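Local coordinates for protein multicopper oxidase (Arthrobacter sp. FB24, PDB 3GDC) that probably oxidises phenolic or similar substrates with its copper centres, passing the electrons to molecular oxygen, as a two-domain laccase-type multicopper oxidase of three subunits, at residues P217-Y231 with Y242-L256. Residues are numbered along the deposited sequence; the frame is centred on the assembly and turned at random.
Sequences PINSFHIHGNFFHYY and YTDTISQVQGQRGIL. With CU (copper (II) ion), chain G.
Tyr230 reaches from strand 228-231 across to Ile246, Gln248 and Leu256, and is worth following outward. Its CB makes no close contact of its own; CG runs anti to the backbone N (chi1 -177°), which sends the ring along Gly254 and Ile255. Tyr230 CD1 comes to 3.3 Å from Ile255 O and lies 3.5 Å from Leu256 CD2, a methyl that sits at the ring edge and also meets CE1, while Ile246 CG2 covers one face toward the rim. CE1 and CZ lie close to Gly254 CA. Tyr230 OH accepts a hydrogen bond from Gln248 NE2 at 3.0 Å, the donor's amide plane directed at it; a water joins OH to Arg253 O. The same NE2 also bonds Leu209 O. A phenylalanine here would probably keep the packing but leave this water and one amide N-H of Gln248 without their phenolic mate.

Each segment crosses from one sheet to the other of a cupredoxin-like beta sandwich: 218-223 pairs antiparallel with 245-249 in one, and 228-231 lies between 242-243 and 253-256 in the other. Between the sheets Phe228 is clamped, Leu256 CD1 3.6 Å above the ring centre on one face and Thr243 O on the other, with Ile246 CG2 at the edge. The same Leu256 methyl, CD1, touches Phe221 CE2 at 3.4 Å.

Toward the copper end, Asp244 O takes two donors, Ile223 N and His222 ND1, the latter at 2.8 Å from above the carbonyl plane. With the copper on NE2, shared with His91 of the second subunit, that bond helps hold the turn of the His222 imidazole. His224 NE2 ligates another copper at 1.9 Å, shared with His269 and with His134 of the second subunit, and Asp244 OD1 forms a salt bridge to Arg253 of that subunit.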
ATOM      1  N   PRO A 217       3.109  -1.511  -9.799  1.00 19.59           N
ATOM      2  CA  PRO A 217       2.448  -2.208  -8.687  1.00 19.03           C
ATOM      3  C   PRO A 217       1.444  -1.384  -7.868  1.00 18.65           C
ATOM      4  O   PRO A 217       0.572  -1.964  -7.222  1.00 18.58           O
ATOM      5  CB  PRO A 217       3.621  -2.654  -7.801  1.00 19.05           C
ATOM      6  CG  PRO A 217       4.714  -1.670  -8.097  1.00 19.43           C
ATOM      7  CD  PRO A 217       4.542  -1.259  -9.532  1.00 19.77           C
ATOM      8  N   ILE A 218       1.561  -0.056  -7.874  1.00 17.81           N
ATOM      9  CA  ILE A 218       0.669   0.757  -7.045  1.00 17.65           C
ATOM     10  C   ILE A 218       0.342   2.096  -7.698  1.00 17.25           C
ATOM     11  O   ILE A 218       1.166   2.681  -8.414  1.00 17.07           O
ATOM     12  CB  ILE A 218       1.215   0.927  -5.587  1.00 18.11           C
ATOM     13  CG1 ILE A 218       0.129   1.450  -4.632  1.00 19.28           C
ATOM     14  CG2 ILE A 218       2.462   1.819  -5.560  1.00 18.50           C
ATOM     15  CD1 ILE A 218       0.308   1.024  -3.174  1.00 20.45           C
ATOM     16  N   ASN A 219      -0.882   2.552  -7.464  1.00 16.13           N
ATOM     17  CA  ASN A 219      -1.317   3.858  -7.935  1.00 15.65           C
ATOM     18  C   ASN A 219      -1.716   4.675  -6.718  1.00 15.35           C
ATOM     19  O   ASN A 219      -1.887   4.126  -5.629  1.00 14.85           O
ATOM     20  CB  ASN A 219      -2.477   3.728  -8.931  1.00 15.12           C
ATOM     21  CG  ASN A 219      -2.494   4.847  -9.970  1.00 16.51           C
ATOM     22  OD1 ASN A 219      -1.966   5.948  -9.739  1.00 15.76           O
ATOM     23  ND2 ASN A 219      -3.101   4.565 -11.126  1.00 15.13           N
ATOM     24  N   SER A 220      -1.820   5.991  -6.875  1.00 15.10           N
ATOM     25  CA  SER A 220      -2.304   6.819  -5.785  1.00 14.98           C
ATOM     26  C   SER A 220      -3.176   7.954  -6.301  1.00 15.02           C
ATOM     27  O   SER A 220      -3.339   8.132  -7.518  1.00 14.29           O
ATOM     28  CB  SER A 220      -1.148   7.338  -4.916  1.00 15.70           C
ATOM     29  OG  SER A 220      -0.302   8.200  -5.651  1.00 16.75           O
ATOM     30  N   PHE A 221      -3.751   8.693  -5.360  1.00 14.89           N
ATOM     31  CA  PHE A 221      -4.715   9.754  -5.641  1.00 15.43           C
ATOM     32  C   PHE A 221      -4.555  10.818  -4.586  1.00 15.31           C
ATOM     33  O   PHE A 221      -4.656  10.525  -3.391  1.00 15.02           O
ATOM     34  CB  PHE A 221      -6.149   9.198  -5.578  1.00 15.22           C
ATOM     35  CG  PHE A 221      -7.226  10.227  -5.809  1.00 16.28           C
ATOM     36  CD1 PHE A 221      -7.873  10.314  -7.040  1.00 16.94           C
ATOM     37  CD2 PHE A 221      -7.622  11.089  -4.781  1.00 16.69           C
ATOM     38  CE1 PHE A 221      -8.886  11.264  -7.255  1.00 16.26           C
ATOM     39  CE2 PHE A 221      -8.622  12.046  -4.994  1.00 18.99           C
ATOM     40  CZ  PHE A 221      -9.254  12.129  -6.226  1.00 17.67           C
ATOM     41  N   HIS A 222      -4.347  12.058  -5.020  1.00 15.25           N
ATOM     42  CA  HIS A 222      -4.231  13.181  -4.096  1.00 15.74           C
ATOM     43  C   HIS A 222      -5.027  14.356  -4.621  1.00 15.60           C
ATOM     44  O   HIS A 222      -5.011  14.615  -5.816  1.00 15.01           O
ATOM     45  CB  HIS A 222      -2.756  13.594  -3.929  1.00 16.29           C
ATOM     46  CG  HIS A 222      -2.571  14.873  -3.168  1.00 17.62           C
ATOM     47  ND1 HIS A 222      -3.003  15.036  -1.869  1.00 20.22           N
ATOM     48  CD2 HIS A 222      -2.009  16.052  -3.525  1.00 19.53           C
ATOM     49  CE1 HIS A 222      -2.718  16.258  -1.457  1.00 21.02           C
ATOM     50  NE2 HIS A 222      -2.112  16.895  -2.442  1.00 20.64           N
ATOM     51  N   ILE A 223      -5.713  15.064  -3.724  1.00 16.42           N
ATOM     52  CA  ILE A 223      -6.440  16.280  -4.075  1.00 17.43           C
ATOM     53  C   ILE A 223      -5.850  17.484  -3.317  1.00 17.13           C
ATOM     54  O   ILE A 223      -5.681  17.432  -2.098  1.00 17.44           O
ATOM     55  CB  ILE A 223      -7.960  16.133  -3.788  1.00 18.06           C
ATOM     56  CG1 ILE A 223      -8.706  17.440  -4.028  1.00 19.91           C
ATOM     57  CG2 ILE A 223      -8.213  15.633  -2.355  1.00 19.96           C
ATOM     58  CD1 ILE A 223      -8.891  17.769  -5.454  1.00 22.29           C
ATOM     59  N   HIS A 224      -5.541  18.553  -4.046  1.00 17.42           N
ATOM     60  CA  HIS A 224      -5.022  19.785  -3.439  1.00 17.27           C
ATOM     61  C   HIS A 224      -6.064  20.498  -2.602  1.00 17.20           C
ATOM     62  O   HIS A 224      -7.223  20.626  -3.016  1.00 16.53           O
ATOM     63  CB  HIS A 224      -4.572  20.761  -4.525  1.00 17.98           C
ATOM     64  CG  HIS A 224      -3.269  20.408  -5.170  1.00 18.09           C
ATOM     65  ND1 HIS A 224      -2.420  21.367  -5.684  1.00 18.82           N
ATOM     66  CD2 HIS A 224      -2.665  19.214  -5.386  1.00 17.98           C
ATOM     67  CE1 HIS A 224      -1.356  20.779  -6.198  1.00 19.35           C
ATOM     68  NE2 HIS A 224      -1.480  19.473  -6.031  1.00 19.12           N
ATOM     69  N   GLY A 225      -5.633  20.983  -1.441  1.00 17.54           N
ATOM     70  CA  GLY A 225      -6.435  21.854  -0.577  1.00 17.62           C
ATOM     71  C   GLY A 225      -7.650  21.232   0.086  1.00 18.33           C
ATOM     72  O   GLY A 225      -8.477  21.940   0.667  1.00 18.39           O
ATOM     73  N   ASN A 226      -7.757  19.907   0.016  1.00 18.13           N
ATOM     74  CA  ASN A 226      -8.975  19.225   0.428  1.00 18.23           C
ATOM     75  C   ASN A 226      -8.681  17.891   1.101  1.00 17.82           C
ATOM     76  O   ASN A 226      -7.603  17.322   0.919  1.00 18.27           O
ATOM     77  CB  ASN A 226      -9.890  19.038  -0.785  1.00 17.99           C
ATOM     78  CG  ASN A 226     -10.557  20.337  -1.205  1.00 18.33           C
ATOM     79  OD1 ASN A 226     -11.607  20.699  -0.684  1.00 20.84           O
ATOM     80  ND2 ASN A 226      -9.935  21.052  -2.135  1.00 18.34           N
ATOM     81  N   PHE A 227      -9.639  17.413   1.890  1.00 17.66           N
ATOM     82  CA  PHE A 227      -9.539  16.140   2.578  1.00 17.18           C
ATOM     83  C   PHE A 227     -10.826  15.371   2.317  1.00 17.34           C
ATOM     84  O   PHE A 227     -11.879  15.979   2.094  1.00 17.94           O
ATOM     85  CB  PHE A 227      -9.343  16.350   4.079  1.00 17.92           C
ATOM     86  CG  PHE A 227      -7.914  16.565   4.466  1.00 17.83           C
ATOM     87  CD1 PHE A 227      -7.265  17.746   4.126  1.00 19.94           C
ATOM     88  CD2 PHE A 227      -7.207  15.577   5.148  1.00 18.92           C
ATOM     89  CE1 PHE A 227      -5.932  17.941   4.462  1.00 19.97           C
ATOM     90  CE2 PHE A 227      -5.871  15.771   5.490  1.00 20.18           C
ATOM     91  CZ  PHE A 227      -5.244  16.952   5.141  1.00 19.23           C
ATOM     92  N   PHE A 228     -10.727  14.051   2.292  1.00 16.36           N
ATOM     93  CA  PHE A 228     -11.898  13.211   2.034  1.00 16.19           C
ATOM     94  C   PHE A 228     -11.956  12.061   3.022  1.00 16.33           C
ATOM     95  O   PHE A 228     -10.925  11.651   3.559  1.00 16.28           O
ATOM     96  CB  PHE A 228     -11.888  12.680   0.590  1.00 15.63           C
ATOM     97  CG  PHE A 228     -10.589  12.040   0.176  1.00 14.55           C
ATOM     98  CD1 PHE A 228     -10.335  10.700   0.459  1.00 13.65           C
ATOM     99  CD2 PHE A 228      -9.626  12.777  -0.528  1.00 14.06           C
ATOM    100  CE1 PHE A 228      -9.136  10.096   0.085  1.00 14.64           C
ATOM    101  CE2 PHE A 228      -8.433  12.177  -0.915  1.00 13.90           C
ATOM    102  CZ  PHE A 228      -8.192  10.830  -0.609  1.00 14.40           C
ATOM    103  N   HIS A 229     -13.165  11.547   3.265  1.00 15.93           N
ATOM    104  CA  HIS A 229     -13.316  10.282   3.960  1.00 16.37           C
ATOM    105  C   HIS A 229     -13.204   9.173   2.942  1.00 15.59           C
ATOM    106  O   HIS A 229     -13.748   9.284   1.843  1.00 16.26           O
ATOM    107  CB  HIS A 229     -14.656  10.204   4.696  1.00 16.37           C
ATOM    108  CG  HIS A 229     -14.671  10.978   5.979  1.00 17.84           C
ATOM    109  ND1 HIS A 229     -15.189  12.250   6.077  1.00 20.55           N
ATOM    110  CD2 HIS A 229     -14.187  10.671   7.203  1.00 19.33           C
ATOM    111  CE1 HIS A 229     -15.045  12.686   7.317  1.00 20.80           C
ATOM    112  NE2 HIS A 229     -14.438  11.746   8.021  1.00 21.77           N
ATOM    113  N   TYR A 230     -12.469   8.124   3.284  1.00 14.97           N
ATOM    114  CA  TYR A 230     -12.262   7.029   2.353  1.00 14.82           C
ATOM    115  C   TYR A 230     -12.874   5.725   2.865  1.00 15.04           C
ATOM    116  O   TYR A 230     -12.686   5.355   4.028  1.00 15.18           O
ATOM    117  CB  TYR A 230     -10.772   6.843   2.052  1.00 15.74           C
ATOM    118  CG  TYR A 230     -10.497   5.775   1.032  1.00 15.06           C
ATOM    119  CD1 TYR A 230     -10.891   5.931  -0.300  1.00 14.38           C
ATOM    120  CD2 TYR A 230      -9.834   4.608   1.387  1.00 13.67           C
ATOM    121  CE1 TYR A 230     -10.634   4.943  -1.245  1.00 16.12           C
ATOM    122  CE2 TYR A 230      -9.568   3.620   0.447  1.00 14.64           C
ATOM    123  CZ  TYR A 230      -9.967   3.792  -0.858  1.00 15.35           C
ATOM    124  OH  TYR A 230      -9.716   2.809  -1.783  1.00 16.79           O
ATOM    125  N   TYR A 231     -13.598   5.047   1.981  1.00 14.19           N
ATOM    126  CA  TYR A 231     -14.265   3.790   2.296  1.00 15.20           C
ATOM    127  C   TYR A 231     -13.736   2.709   1.370  1.00 14.43           C
ATOM    128  O   TYR A 231     -14.191   2.620   0.230  1.00 14.74           O
ATOM    129  CB  TYR A 231     -15.779   3.901   2.075  1.00 15.99           C
ATOM    130  CG  TYR A 231     -16.481   4.988   2.841  1.00 16.21           C
ATOM    131  CD1 TYR A 231     -17.284   4.675   3.933  1.00 18.21           C
ATOM    132  CD2 TYR A 231     -16.386   6.321   2.450  1.00 16.01           C
ATOM    133  CE1 TYR A 231     -17.942   5.661   4.631  1.00 18.43           C
ATOM    134  CE2 TYR A 231     -17.054   7.331   3.146  1.00 17.74           C
ATOM    135  CZ  TYR A 231     -17.824   6.987   4.233  1.00 18.84           C
ATOM    136  OH  TYR A 231     -18.494   7.956   4.927  1.00 19.27           O
ATOM    137  N   TYR A 242      -9.492   9.560   7.058  1.00 18.81           N
ATOM    138  CA  TYR A 242      -9.788  10.918   6.635  1.00 18.47           C
ATOM    139  C   TYR A 242      -8.444  11.504   6.206  1.00 17.97           C
ATOM    140  O   TYR A 242      -7.544  11.655   7.032  1.00 18.02           O
ATOM    141  CB  TYR A 242     -10.409  11.719   7.787  1.00 19.02           C
ATOM    142  CG  TYR A 242     -10.809  13.137   7.438  1.00 19.78           C
ATOM    143  CD1 TYR A 242     -11.833  13.387   6.525  1.00 20.06           C
ATOM    144  CD2 TYR A 242     -10.184  14.236   8.043  1.00 20.40           C
ATOM    145  CE1 TYR A 242     -12.222  14.681   6.202  1.00 21.24           C
ATOM    146  CE2 TYR A 242     -10.575  15.549   7.726  1.00 20.79           C
ATOM    147  CZ  TYR A 242     -11.600  15.757   6.807  1.00 21.00           C
ATOM    148  OH  TYR A 242     -12.007  17.032   6.467  1.00 21.63           O
ATOM    149  N   THR A 243      -8.305  11.798   4.920  1.00 17.71           N
ATOM    150  CA  THR A 243      -6.985  12.090   4.356  1.00 17.66           C
ATOM    151  C   THR A 243      -7.056  12.848   3.037  1.00 17.20           C
ATOM    152  O   THR A 243      -8.138  13.094   2.518  1.00 16.50           O
ATOM    153  CB  THR A 243      -6.157  10.781   4.206  1.00 18.01           C
ATOM    154  OG1 THR A 243      -4.792  11.108   3.898  1.00 20.46           O
ATOM    155  CG2 THR A 243      -6.750   9.868   3.136  1.00 18.64           C
ATOM    156  N   ASP A 244      -5.895  13.222   2.496  1.00 16.50           N
ATOM    157  CA  ASP A 244      -5.851  13.859   1.179  1.00 16.66           C
ATOM    158  C   ASP A 244      -5.134  13.024   0.123  1.00 15.95           C
ATOM    159  O   ASP A 244      -5.086  13.419  -1.032  1.00 15.15           O
ATOM    160  CB  ASP A 244      -5.231  15.261   1.262  1.00 16.79           C
ATOM    161  CG  ASP A 244      -3.815  15.248   1.855  1.00 18.27           C
ATOM    162  OD1 ASP A 244      -3.152  14.198   1.801  1.00 20.44           O
ATOM    163  OD2 ASP A 244      -3.382  16.292   2.368  1.00 20.21           O
ATOM    164  N   THR A 245      -4.573  11.887   0.536  1.00 16.04           N
ATOM    165  CA  THR A 245      -3.816  11.004  -0.350  1.00 16.16           C
ATOM    166  C   THR A 245      -4.133   9.549  -0.009  1.00 16.09           C
ATOM    167  O   THR A 245      -4.070   9.165   1.154  1.00 16.07           O
ATOM    168  CB  THR A 245      -2.289  11.215  -0.193  1.00 16.60           C
ATOM    169  OG1 THR A 245      -1.966  12.588  -0.435  1.00 18.66           O
ATOM    170  CG2 THR A 245      -1.507  10.346  -1.175  1.00 16.96           C
ATOM    171  N   ILE A 246      -4.477   8.752  -1.019  1.00 16.52           N
ATOM    172  CA  ILE A 246      -4.677   7.318  -0.805  1.00 16.92           C
ATOM    173  C   ILE A 246      -3.998   6.491  -1.877  1.00 16.49           C
ATOM    174  O   ILE A 246      -3.777   6.973  -2.992  1.00 15.88           O
ATOM    175  CB  ILE A 246      -6.186   6.922  -0.703  1.00 17.11           C
ATOM    176  CG1 ILE A 246      -6.990   7.398  -1.912  1.00 17.99           C
ATOM    177  CG2 ILE A 246      -6.789   7.391   0.590  1.00 20.48           C
ATOM    178  CD1 ILE A 246      -7.269   6.276  -2.877  1.00 21.34           C
ATOM    179  N   SER A 247      -3.692   5.238  -1.552  1.00 16.15           N
ATOM    180  CA  SER A 247      -3.045   4.341  -2.511  1.00 16.30           C
ATOM    181  C   SER A 247      -3.906   3.109  -2.787  1.00 16.16           C
ATOM    182  O   SER A 247      -4.708   2.691  -1.931  1.00 16.63           O
ATOM    183  CB  SER A 247      -1.667   3.916  -2.000  1.00 17.19           C
ATOM    184  OG  SER A 247      -1.787   3.138  -0.818  1.00 19.64           O
ATOM    185  N   GLN A 248      -3.733   2.550  -3.982  1.00 15.18           N
ATOM    186  CA  GLN A 248      -4.439   1.348  -4.416  1.00 15.12           C
ATOM    187  C   GLN A 248      -3.529   0.520  -5.308  1.00 14.93           C
ATOM    188  O   GLN A 248      -2.955   1.041  -6.258  1.00 15.61           O
ATOM    189  CB  GLN A 248      -5.683   1.747  -5.219  1.00 14.37           C
ATOM    190  CG  GLN A 248      -6.743   2.528  -4.433  1.00 14.72           C
ATOM    191  CD  GLN A 248      -7.932   2.930  -5.304  1.00 14.73           C
ATOM    192  OE1 GLN A 248      -7.849   2.897  -6.527  1.00 15.12           O
ATOM    193  NE2 GLN A 248      -9.041   3.306  -4.670  1.00 13.59           N
ATOM    194  N   VAL A 249      -3.408  -0.776  -5.038  1.00 14.85           N
ATOM    195  CA  VAL A 249      -2.782  -1.666  -6.010  1.00 14.64           C
ATOM    196  C   VAL A 249      -3.854  -2.021  -7.045  1.00 14.53           C
ATOM    197  O   VAL A 249      -5.021  -1.661  -6.879  1.00 14.55           O
ATOM    198  CB  VAL A 249      -2.235  -2.952  -5.353  1.00 14.67           C
ATOM    199  CG1 VAL A 249      -1.217  -2.606  -4.258  1.00 15.75           C
ATOM    200  CG2 VAL A 249      -3.403  -3.833  -4.791  1.00 15.03           C
ATOM    201  N   GLN A 250      -3.476  -2.727  -8.102  1.00 14.73           N
ATOM    202  CA  GLN A 250      -4.457  -3.103  -9.121  1.00 15.25           C
ATOM    203  C   GLN A 250      -5.520  -4.007  -8.498  1.00 15.07           C
ATOM    204  O   GLN A 250      -5.188  -4.944  -7.764  1.00 14.63           O
ATOM    205  CB  GLN A 250      -3.784  -3.815 -10.289  1.00 15.37           C
ATOM    206  CG  GLN A 250      -4.711  -3.977 -11.482  1.00 17.29           C
ATOM    207  CD  GLN A 250      -4.189  -4.949 -12.511  1.00 18.81           C
ATOM    208  OE1 GLN A 250      -3.886  -6.105 -12.203  1.00 20.35           O
ATOM    209  NE2 GLN A 250      -4.096  -4.493 -13.755  1.00 17.33           N
ATOM    210  N   GLY A 251      -6.789  -3.705  -8.769  1.00 15.13           N
ATOM    211  CA  GLY A 251      -7.887  -4.485  -8.193  1.00 15.23           C
ATOM    212  C   GLY A 251      -8.483  -3.822  -6.966  1.00 15.55           C
ATOM    213  O   GLY A 251      -9.617  -4.129  -6.608  1.00 15.89           O
ATOM    214  N   GLN A 252      -7.738  -2.917  -6.319  1.00 15.18           N
ATOM    215  CA  GLN A 252      -8.294  -2.151  -5.201  1.00 15.93           C
ATOM    216  C   GLN A 252      -9.088  -0.951  -5.701  1.00 15.35           C
ATOM    217  O   GLN A 252      -8.839  -0.427  -6.782  1.00 16.04           O
ATOM    218  CB  GLN A 252      -7.228  -1.710  -4.177  1.00 14.95           C
ATOM    219  CG  GLN A 252      -6.622  -2.863  -3.359  1.00 17.60           C
ATOM    220  CD  GLN A 252      -5.658  -2.403  -2.271  1.00 17.83           C
ATOM    221  OE1 GLN A 252      -5.750  -2.834  -1.116  1.00 24.33           O
ATOM    222  NE2 GLN A 252      -4.741  -1.527  -2.626  1.00 16.96           N
ATOM    223  N   ARG A 253     -10.047  -0.537  -4.892  1.00 15.13           N
ATOM    224  CA  ARG A 253     -10.994   0.508  -5.259  1.00 14.39           C
ATOM    225  C   ARG A 253     -11.712   0.933  -3.995  1.00 13.86           C
ATOM    226  O   ARG A 253     -11.622   0.252  -2.970  1.00 14.05           O
ATOM    227  CB  ARG A 253     -11.966   0.046  -6.362  1.00 13.85           C
ATOM    228  CG  ARG A 253     -13.018  -0.994  -5.945  1.00 14.77           C
ATOM    229  CD  ARG A 253     -12.421  -2.387  -5.864  1.00 16.14           C
ATOM    230  NE  ARG A 253     -13.443  -3.407  -5.608  1.00 13.58           N
ATOM    231  CZ  ARG A 253     -13.190  -4.698  -5.412  1.00 16.37           C
ATOM    232  NH1 ARG A 253     -11.943  -5.164  -5.453  1.00 16.13           N
ATOM    233  NH2 ARG A 253     -14.197  -5.535  -5.178  1.00 14.55           N
ATOM    234  N   GLY A 254     -12.392   2.070  -4.045  1.00 12.95           N
ATOM    235  CA  GLY A 254     -13.085   2.572  -2.863  1.00 13.38           C
ATOM    236  C   GLY A 254     -13.898   3.807  -3.157  1.00 13.75           C
ATOM    237  O   GLY A 254     -13.941   4.279  -4.297  1.00 14.31           O
ATOM    238  N   ILE A 255     -14.549   4.327  -2.125  1.00 13.94           N
ATOM    239  CA  ILE A 255     -15.324   5.544  -2.249  1.00 14.23           C
ATOM    240  C   ILE A 255     -14.628   6.670  -1.501  1.00 14.63           C
ATOM    241  O   ILE A 255     -14.179   6.471  -0.367  1.00 14.74           O
ATOM    242  CB  ILE A 255     -16.758   5.370  -1.697  1.00 14.34           C
ATOM    243  CG1 ILE A 255     -17.472   4.255  -2.471  1.00 13.89           C
ATOM    244  CG2 ILE A 255     -17.519   6.691  -1.770  1.00 15.38           C
ATOM    245  CD1 ILE A 255     -18.851   3.869  -1.906  1.00 15.78           C
ATOM    246  N   LEU A 256     -14.528   7.831  -2.150  1.00 15.43           N
ATOM    247  CA  LEU A 256     -14.081   9.050  -1.482  1.00 16.44           C
ATOM    248  C   LEU A 256     -15.273   9.981  -1.336  1.00 16.82           C
ATOM    249  O   LEU A 256     -16.057  10.138  -2.278  1.00 16.77           O
ATOM    250  CB  LEU A 256     -12.987   9.788  -2.262  1.00 16.87           C
ATOM    251  CG  LEU A 256     -12.018   9.217  -3.300  1.00 20.07           C
ATOM    252  CD1 LEU A 256     -10.731  10.028  -3.283  1.00 18.95           C
ATOM    253  CD2 LEU A 256     -11.715   7.732  -3.193  1.00 19.96           C
TER
HETATM  254 CU    CU G 304      -0.046  18.336  -6.688  0.50 28.54          CU
HETATM  255  O   HOH W   1      -0.876  -4.106  -8.541  1.00 19.91           O
HETATM  256  O   HOH W   2      -4.616  18.534   1.356  1.00 21.94           O
HETATM  257  O   HOH W   3      -9.069   0.425  -1.019  1.00 21.32           O